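Local coordinates for kelch domain-containing protein (Colletotrichum graminicola M1.001, PDB 5C86) that probably oxidises alcohols with a copper centre, as a galactose oxidase-like enzyme of the AA5 family built around a Kelch beta-propeller, at residues S96-K101 and S106-L111; P166-M169 and F174-S177; K290-G295 and T323-H328. All coordinates share one frame; numbering follows the deposited sequence.

Interaction 1: residues S96-K101 and S106-L111; sequences SVLDFK and SPWTPL
Val97 and Thr109 face each other as a hydrogen-bonded antiparallel pair, Val97 N giving to Thr109 O and Thr109 N to Val97 O at 2.9 Å each, while Ser96 and Pro110 form the adjoining non-hydrogen-bonded pair. This is the hairpin of the last two strands, 95-98 and 109-111, of a four-stranded Kelch propeller blade, and the short strands are splayed at 131° rather than strictly antiparallel.

The side chains sort onto two faces. The branched end of Leu111 packs on Val97, Leu111 CG 3.7 Å from Val97 CG1; the same CG1 also meets Thr109 OG1. On the face of Ser96 and Pro110, the Trp108 indole lies with one face against Leu98 CB, crossing that side chain at about a right angle. Leu98 CG is anti to the backbone N (chi1 177°), and chi2 then parts the branches, CD1 going to Ser106 O at 3.6 Å and CD2 beside Trp108 CZ2. Leu29, Ile84 and Val86 also pack on the tryptophan, and Ser96 OG turns to His69 and Asn66. The CH-pi contact is nearly centred: Leu98 CB stands 3.5 Å from the centroid of the Trp108 six-membered ring, 4° off its normal.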
loop_
_atom_site.group_PDB
_atom_site.type_symbol
_atom_site.label_atom_id
_atom_site.label_comp_id
_atom_site.label_asym_id
_atom_site.label_seq_id
_atom_site.Cartn_x
_atom_site.Cartn_y
_atom_site.Cartn_z
ATOM N N SER A 96 -3.521 -14.864 -9.935
ATOM C CA SER A 96 -4.861 -15.013 -9.527
ATOM C C SER A 96 -5.604 -13.677 -9.365
ATOM O O SER A 96 -4.934 -12.657 -9.117
ATOM C CB SER A 96 -4.955 -15.671 -8.267
ATOM O OG SER A 96 -4.344 -16.978 -8.256
ATOM N N VAL A 97 -6.935 -13.714 -9.412
ATOM C CA VAL A 97 -7.753 -12.503 -9.349
ATOM C C VAL A 97 -8.923 -12.736 -8.426
ATOM O O VAL A 97 -9.559 -13.804 -8.442
ATOM C CB VAL A 97 -8.041 -11.907 -10.718
ATOM C CG1 VAL A 97 -8.941 -12.789 -11.579
ATOM C CG2 VAL A 97 -8.686 -10.526 -10.557
ATOM N N LEU A 98 -9.223 -11.784 -7.528
ATOM C CA LEU A 98 -10.433 -11.736 -6.822
ATOM C C LEU A 98 -11.197 -10.511 -7.276
ATOM O O LEU A 98 -10.743 -9.337 -7.022
ATOM C CB LEU A 98 -10.282 -11.760 -5.309
ATOM C CG LEU A 98 -11.543 -11.635 -4.489
ATOM C CD1 LEU A 98 -12.466 -12.835 -4.694
ATOM C CD2 LEU A 98 -11.280 -11.536 -3.012
ATOM N N ASP A 99 -12.397 -10.729 -7.800
ATOM C CA ASP A 99 -13.289 -9.639 -8.258
ATOM C C ASP A 99 -14.395 -9.523 -7.243
ATOM O O ASP A 99 -15.289 -10.417 -7.135
ATOM C CB ASP A 99 -13.808 -9.905 -9.661
ATOM C CG ASP A 99 -14.801 -8.818 -10.178
ATOM O OD1 ASP A 99 -15.127 -7.838 -9.472
ATOM O OD2 ASP A 99 -15.194 -8.991 -11.354
ATOM N N PHE A 100 -14.381 -8.460 -6.450
ATOM C CA PHE A 100 -15.270 -8.366 -5.290
ATOM C C PHE A 100 -16.749 -8.379 -5.767
ATOM O O PHE A 100 -17.618 -8.717 -4.991
ATOM C CB PHE A 100 -14.980 -7.085 -4.465
ATOM C CG PHE A 100 -15.337 -5.824 -5.182
ATOM C CD1 PHE A 100 -14.514 -5.273 -6.157
ATOM C CD2 PHE A 100 -16.523 -5.183 -4.911
ATOM C CE1 PHE A 100 -14.878 -4.154 -6.881
ATOM C CE2 PHE A 100 -16.864 -4.015 -5.567
ATOM C CZ PHE A 100 -16.055 -3.506 -6.575
ATOM N N LYS A 101 -16.982 -8.005 -7.015
ATOM C CA LYS A 101 -18.344 -7.950 -7.559
ATOM C C LYS A 101 -18.953 -9.353 -7.569
ATOM O O LYS A 101 -20.183 -9.467 -7.439
ATOM C CB LYS A 101 -18.384 -7.330 -8.983
ATOM C CG LYS A 101 -18.289 -5.793 -8.977
ATOM C CD LYS A 101 -19.293 -5.059 -8.004
ATOM C CE LYS A 101 -19.441 -3.539 -8.300
ATOM N NZ LYS A 101 -20.568 -2.811 -7.593
ATOM N N SER A 106 -16.068 -15.290 -2.632
ATOM C CA SER A 106 -16.068 -16.105 -3.801
ATOM C C SER A 106 -14.635 -16.602 -4.166
ATOM O O SER A 106 -13.635 -16.080 -3.637
ATOM C CB SER A 106 -16.758 -15.349 -4.932
ATOM O OG SER A 106 -15.991 -14.295 -5.554
ATOM N N PRO A 107 -14.513 -17.565 -5.102
ATOM C CA PRO A 107 -13.182 -18.129 -5.377
ATOM C C PRO A 107 -12.272 -17.151 -6.111
ATOM O O PRO A 107 -12.709 -16.441 -7.018
ATOM C CB PRO A 107 -13.486 -19.359 -6.250
ATOM C CG PRO A 107 -14.928 -19.745 -5.856
ATOM C CD PRO A 107 -15.607 -18.427 -5.658
ATOM N N TRP A 108 -10.994 -17.174 -5.758
ATOM C CA TRP A 108 -10.003 -16.511 -6.591
ATOM C C TRP A 108 -9.960 -17.279 -7.875
ATOM O O TRP A 108 -10.012 -18.545 -7.863
ATOM C CB TRP A 108 -8.631 -16.560 -5.927
ATOM C CG TRP A 108 -8.533 -15.660 -4.689
ATOM C CD1 TRP A 108 -9.064 -15.819 -3.477
ATOM C CD2 TRP A 108 -7.824 -14.384 -4.658
ATOM N NE1 TRP A 108 -8.740 -14.730 -2.650
ATOM C CE2 TRP A 108 -7.976 -13.871 -3.386
ATOM C CE3 TRP A 108 -7.096 -13.693 -5.593
ATOM C CZ2 TRP A 108 -7.422 -12.633 -3.008
ATOM C CZ3 TRP A 108 -6.540 -12.535 -5.236
ATOM C CH2 TRP A 108 -6.712 -12.012 -3.966
ATOM N N THR A 109 -9.817 -16.633 -8.974
ATOM C CA THR A 109 -9.722 -17.357 -10.250
ATOM C C THR A 109 -8.408 -17.116 -10.974
ATOM O O THR A 109 -7.731 -16.113 -10.765
ATOM C CB THR A 109 -10.931 -16.963 -11.102
ATOM O OG1 THR A 109 -10.838 -15.572 -11.506
ATOM C CG2 THR A 109 -12.222 -17.261 -10.360
ATOM N N PRO A 110 -8.014 -17.969 -11.931
ATOM C CA PRO A 110 -6.757 -17.808 -12.561
ATOM C C PRO A 110 -6.741 -16.855 -13.680
ATOM O O PRO A 110 -7.698 -16.705 -14.423
ATOM C CB PRO A 110 -6.441 -19.250 -13.118
ATOM C CG PRO A 110 -7.782 -19.787 -13.333
ATOM C CD PRO A 110 -8.595 -19.307 -12.181
ATOM N N LEU A 111 -5.637 -16.174 -13.808
ATOM C CA LEU A 111 -5.234 -15.444 -14.956
ATOM C C LEU A 111 -4.033 -16.087 -15.572
ATOM O O LEU A 111 -3.570 -17.097 -15.058
ATOM C CB LEU A 111 -5.024 -13.947 -14.614
ATOM C CG LEU A 111 -6.261 -13.160 -14.115
ATOM C CD1 LEU A 111 -5.887 -11.705 -13.804
ATOM C CD2 LEU A 111 -7.358 -13.126 -15.151
#

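Interaction 2: residues P166-M169 and F174-S177; sequences PLVM and FPDS
The carbonyl of Pro175 is the flat group that joins these two loop pieces: Met169 N-H comes to Pro175 O from above the carbonyl plane, 39° out of it, over a nearly straight bond of 2.9 Å. A second flat group, the Asp176 carboxylate, is likewise met from above its plane, where Ser177 OG gives a hydrogen bond to Asp176 OD1 at 2.8 Å; Ser137 OG is a further partner of that oxygen.

Around the Met169-Pro175 bond the packing is apolar. Val168 and the Pro175 ring lie side by side and point the same way, Val168 CG1 resting 3.8 Å from both Pro175 CB and CG, while the other branch, CG2, brushes Asp176 CB. With Met169 CG beside its own backbone N (chi1 -57°), the start of that chain is drawn over the same carbonyl, CG lying 3.3 Å from Pro175 O, before the thioether bends off toward Asp220 and Met222. Leu167 adds its CD1, 3.8 Å from Asp176 O.

Segment 174-177 is a type I beta turn, closed by Ser177 N on Phe174 O. Phe174 meets Tyr120 edge-to-face, a copper ligand in the metal-loaded protein, the metal being absent here. The whole contact belongs to the loop between strands 155-158 and 181-183, which leads from one propeller blade to the next, and Leu167 packs on Tyr201 of strand 197-202.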
loop_
_atom_site.group_PDB
_atom_site.type_symbol
_atom_site.label_atom_id
_atom_site.label_comp_id
_atom_site.label_asym_id
_atom_site.label_seq_id
_atom_site.Cartn_x
_atom_site.Cartn_y
_atom_site.Cartn_z
ATOM N N PRO A 166 19.496 -2.497 -12.960
ATOM C CA PRO A 166 19.719 -1.145 -12.433
ATOM C C PRO A 166 19.220 -0.968 -10.970
ATOM O O PRO A 166 19.735 -0.129 -10.284
ATOM C CB PRO A 166 18.939 -0.212 -13.394
ATOM C CG PRO A 166 18.807 -1.003 -14.623
ATOM C CD PRO A 166 18.817 -2.448 -14.267
ATOM N N LEU A 167 18.186 -1.711 -10.584
ATOM C CA LEU A 167 17.615 -1.509 -9.184
ATOM C C LEU A 167 18.196 -2.456 -8.179
ATOM O O LEU A 167 17.943 -2.279 -6.985
ATOM C CB LEU A 167 16.097 -1.637 -9.230
ATOM C CG LEU A 167 15.448 -3.003 -9.532
ATOM C CD1 LEU A 167 15.545 -4.022 -8.421
ATOM C CD2 LEU A 167 13.982 -2.774 -9.892
ATOM N N VAL A 168 19.074 -3.409 -8.530
ATOM C CA VAL A 168 19.476 -4.394 -7.537
ATOM C C VAL A 168 20.357 -3.715 -6.477
ATOM O O VAL A 168 21.276 -2.937 -6.745
ATOM C CB VAL A 168 20.209 -5.551 -8.243
ATOM C CG1 VAL A 168 20.777 -6.574 -7.282
ATOM C CG2 VAL A 168 19.327 -6.206 -9.287
ATOM N N MET A 169 20.102 -4.039 -5.200
ATOM C CA MET A 169 20.910 -3.507 -4.108
ATOM C C MET A 169 22.319 -4.131 -4.120
ATOM O O MET A 169 22.536 -5.185 -4.699
ATOM C CB MET A 169 20.291 -3.890 -2.772
ATOM C CG MET A 169 18.861 -3.418 -2.641
ATOM S SD MET A 169 18.570 -2.677 -1.062
ATOM C CE MET A 169 19.532 -3.605 0.142
ATOM N N PHE A 174 17.775 -11.432 -1.462
ATOM C CA PHE A 174 16.695 -10.910 -2.314
ATOM C C PHE A 174 16.963 -9.457 -2.722
ATOM O O PHE A 174 16.073 -8.594 -2.554
ATOM C CB PHE A 174 15.357 -11.027 -1.582
ATOM C CG PHE A 174 15.117 -12.414 -0.978
ATOM C CD1 PHE A 174 15.314 -13.545 -1.728
ATOM C CD2 PHE A 174 14.740 -12.532 0.332
ATOM C CE1 PHE A 174 15.110 -14.812 -1.141
ATOM C CE2 PHE A 174 14.476 -13.769 0.897
ATOM C CZ PHE A 174 14.668 -14.894 0.155
ATOM N N PRO A 175 18.171 -9.118 -3.219
ATOM C CA PRO A 175 18.485 -7.744 -3.461
ATOM C C PRO A 175 17.696 -7.036 -4.608
ATOM O O PRO A 175 17.797 -5.779 -4.746
ATOM C CB PRO A 175 20.022 -7.764 -3.728
ATOM C CG PRO A 175 20.182 -9.078 -4.439
ATOM C CD PRO A 175 19.303 -10.008 -3.649
ATOM N N ASP A 176 16.987 -7.825 -5.396
ATOM C CA ASP A 176 16.138 -7.361 -6.466
ATOM C C ASP A 176 14.687 -7.260 -6.042
ATOM O O ASP A 176 13.818 -7.082 -6.906
ATOM C CB ASP A 176 16.248 -8.380 -7.590
ATOM C CG ASP A 176 15.788 -9.798 -7.183
ATOM O OD1 ASP A 176 15.593 -10.164 -5.941
ATOM O OD2 ASP A 176 15.656 -10.634 -8.144
ATOM N N SER A 177 14.376 -7.390 -4.763
ATOM C CA SER A 177 12.979 -7.614 -4.344
ATOM C C SER A 177 12.416 -6.369 -3.612
ATOM O O SER A 177 13.197 -5.463 -3.181
ATOM C CB SER A 177 12.940 -8.829 -3.455
ATOM O OG SER A 177 13.358 -9.937 -4.294
#

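Interaction 3: residues K290-G295 and T323-H328; sequences KIWVVG and TPTTPH
The end-to-end lines of 292-295 and 325-328 run about 30° apart, but the backbones stay well separated: the CA atoms of Trp292 and Thr325, neighbours across the contact, are 8.9 Å apart, and no main-chain bond crosses. Side chains bridge the interval. The indole N-H of Trp292 points almost straight at the threonine hydroxyl, NE1 to OG1 of Thr325 at 3.1 Å with 170° at the hydrogen, and the oxygen lies in the ring plane at the indole's edge. Trp292 holds CG anti to its main-chain nitrogen (chi1 -170°), which swings the indole across to the other segment; Thr325 CB and CG2 both stand 4.1 Å from Trp292 NE1.

Strand 291-294 is the second strand of a four-stranded propeller blade, and Thr325 follows directly on 321-324, the fourth strand, at one edge of that sheet, as the chain leaves for the blade that the N-terminal strand 5-11 completes. Trp292 also packs against that next blade: its ring stacks with Trp368 and touches Ile346 and Ser348.

Val294 CB sits 3.7 Å above one face of the Trp292 ring, offset toward the rim. Further along, Val294 meets the imidazole of His328 obliquely, and the edge of that ring is turned to the main chain at Gly295. The carbonyl oxygen of Gly295 accepts from Arg278 NH1, and Thr326 O is bonded to Trp6 NE1.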
loop_
_atom_site.group_PDB
_atom_site.type_symbol
_atom_site.label_atom_id
_atom_site.label_comp_id
_atom_site.label_asym_id
_atom_site.label_seq_id
_atom_site.Cartn_x
_atom_site.Cartn_y
_atom_site.Cartn_z
ATOM N N LYS A 290 -1.243 13.369 6.195
ATOM C CA LYS A 290 -0.235 12.877 7.111
ATOM C C LYS A 290 0.041 11.404 6.867
ATOM O O LYS A 290 -0.722 10.712 6.155
ATOM C CB LYS A 290 -0.588 13.143 8.593
ATOM C CG LYS A 290 -0.666 14.644 8.913
ATOM C CD LYS A 290 -0.852 14.822 10.484
ATOM C CE LYS A 290 -1.321 16.207 10.921
ATOM N NZ LYS A 290 -2.818 16.232 10.809
ATOM N N ILE A 291 1.148 10.940 7.430
ATOM C CA ILE A 291 1.598 9.557 7.219
ATOM C C ILE A 291 1.896 8.878 8.551
ATOM O O ILE A 291 2.555 9.442 9.398
ATOM C CB ILE A 291 2.822 9.485 6.347
ATOM C CG1 ILE A 291 2.528 10.154 4.985
ATOM C CG2 ILE A 291 3.306 8.065 6.136
ATOM C CD1 ILE A 291 3.750 10.463 4.147
ATOM N N TRP A 292 1.352 7.707 8.770
ATOM C CA TRP A 292 1.640 6.966 10.043
ATOM C C TRP A 292 2.617 5.853 9.734
ATOM O O TRP A 292 2.392 5.114 8.750
ATOM C CB TRP A 292 0.380 6.411 10.512
ATOM C CG TRP A 292 0.386 5.826 11.910
ATOM C CD1 TRP A 292 0.691 6.477 13.027
ATOM C CD2 TRP A 292 -0.063 4.522 12.268
ATOM N NE1 TRP A 292 0.435 5.664 14.126
ATOM C CE2 TRP A 292 -0.010 4.468 13.680
ATOM C CE3 TRP A 292 -0.529 3.423 11.569
ATOM C CZ2 TRP A 292 -0.461 3.353 14.371
ATOM C CZ3 TRP A 292 -1.009 2.319 12.296
ATOM C CH2 TRP A 292 -0.960 2.337 13.671
ATOM N N VAL A 293 3.660 5.766 10.535
ATOM C CA VAL A 293 4.733 4.786 10.386
ATOM C C VAL A 293 4.668 3.896 11.591
ATOM O O VAL A 293 4.916 4.390 12.701
ATOM C CB VAL A 293 6.111 5.412 10.212
ATOM C CG1 VAL A 293 7.093 4.346 9.893
ATOM C CG2 VAL A 293 6.073 6.444 9.049
ATOM N N VAL A 294 4.367 2.620 11.378
ATOM C CA VAL A 294 4.108 1.721 12.505
ATOM C C VAL A 294 4.981 0.452 12.424
ATOM O O VAL A 294 5.199 -0.134 11.345
ATOM C CB VAL A 294 2.633 1.289 12.546
ATOM C CG1 VAL A 294 2.087 0.773 11.239
ATOM C CG2 VAL A 294 2.322 0.325 13.712
ATOM N N GLY A 295 5.499 0.071 13.599
ATOM C CA GLY A 295 6.223 -1.198 13.720
ATOM C C GLY A 295 7.643 -1.110 13.246
ATOM O O GLY A 295 8.284 -0.053 13.225
ATOM N N THR A 323 5.896 12.871 15.303
ATOM C CA THR A 323 5.500 12.807 16.686
ATOM C C THR A 323 5.094 11.418 17.008
ATOM O O THR A 323 4.521 10.714 16.190
ATOM C CB THR A 323 4.351 13.759 17.029
ATOM O OG1 THR A 323 3.323 13.557 16.111
ATOM C CG2 THR A 323 4.790 15.149 16.898
ATOM N N PRO A 324 5.364 10.939 18.236
ATOM C CA PRO A 324 4.958 9.606 18.617
ATOM C C PRO A 324 3.484 9.407 18.879
ATOM O O PRO A 324 2.769 10.366 19.335
ATOM C CB PRO A 324 5.766 9.369 19.912
ATOM C CG PRO A 324 5.913 10.713 20.502
ATOM C CD PRO A 324 6.113 11.667 19.301
ATOM N N THR A 325 2.948 8.264 18.586
ATOM C CA THR A 325 1.587 7.993 18.882
ATOM C C THR A 325 1.494 6.864 19.940
ATOM O O THR A 325 2.544 6.393 20.417
ATOM C CB THR A 325 0.768 7.690 17.647
ATOM O OG1 THR A 325 1.206 6.450 17.049
ATOM C CG2 THR A 325 0.926 8.827 16.652
ATOM N N THR A 326 0.315 6.399 20.266
ATOM C CA THR A 326 0.231 5.480 21.414
ATOM C C THR A 326 0.925 4.151 21.062
ATOM O O THR A 326 0.623 3.512 20.058
ATOM C CB THR A 326 -1.221 5.291 21.839
ATOM O OG1 THR A 326 -1.718 6.542 22.348
ATOM C CG2 THR A 326 -1.342 4.304 22.953
ATOM N N PRO A 327 1.826 3.713 21.957
ATOM C CA PRO A 327 2.468 2.425 21.717
ATOM C C PRO A 327 1.556 1.222 21.753
ATOM O O PRO A 327 0.459 1.242 22.353
ATOM C CB PRO A 327 3.529 2.293 22.836
ATOM C CG PRO A 327 3.150 3.260 23.842
ATOM C CD PRO A 327 2.349 4.361 23.167
ATOM N N HIS A 328 1.993 0.204 21.017
ATOM C CA HIS A 328 1.353 -1.109 21.026
ATOM C C HIS A 328 2.276 -2.015 21.889
ATOM O O HIS A 328 3.400 -1.667 22.184
ATOM C CB HIS A 328 1.029 -1.612 19.620
ATOM C CG HIS A 328 2.179 -1.581 18.671
ATOM N ND1 HIS A 328 2.561 -0.472 17.943
ATOM C CD2 HIS A 328 3.094 -2.531 18.399
ATOM C CE1 HIS A 328 3.628 -0.785 17.206
ATOM N NE2 HIS A 328 3.958 -2.033 17.467
#

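Overall arrangement
The three contacts follow one another along the chain and touch nowhere: centres of interactions 1 and 2 are 30 Å apart, those of 1 and 3 34 Å, those of 2 and 3 28 Å. In the seven-bladed Kelch propeller, interaction 1 holds together the hairpin ending the blade of strands 75-78 to 109-111. Interaction 2 lies in the loop between strands 155-158 and 181-183, and interaction 3 joins the blade of strands 282-285 to 321-324 with the chain leaving it; both fasten chain that connects blades. The copper position is empty in this apo model, but the side chains of Asp176 and its ligand Tyr120 are about 7 Å apart, and Gly295 is about 12 Å from His335. Interactions 1 and 3 lie on opposite sides of the chain's centre.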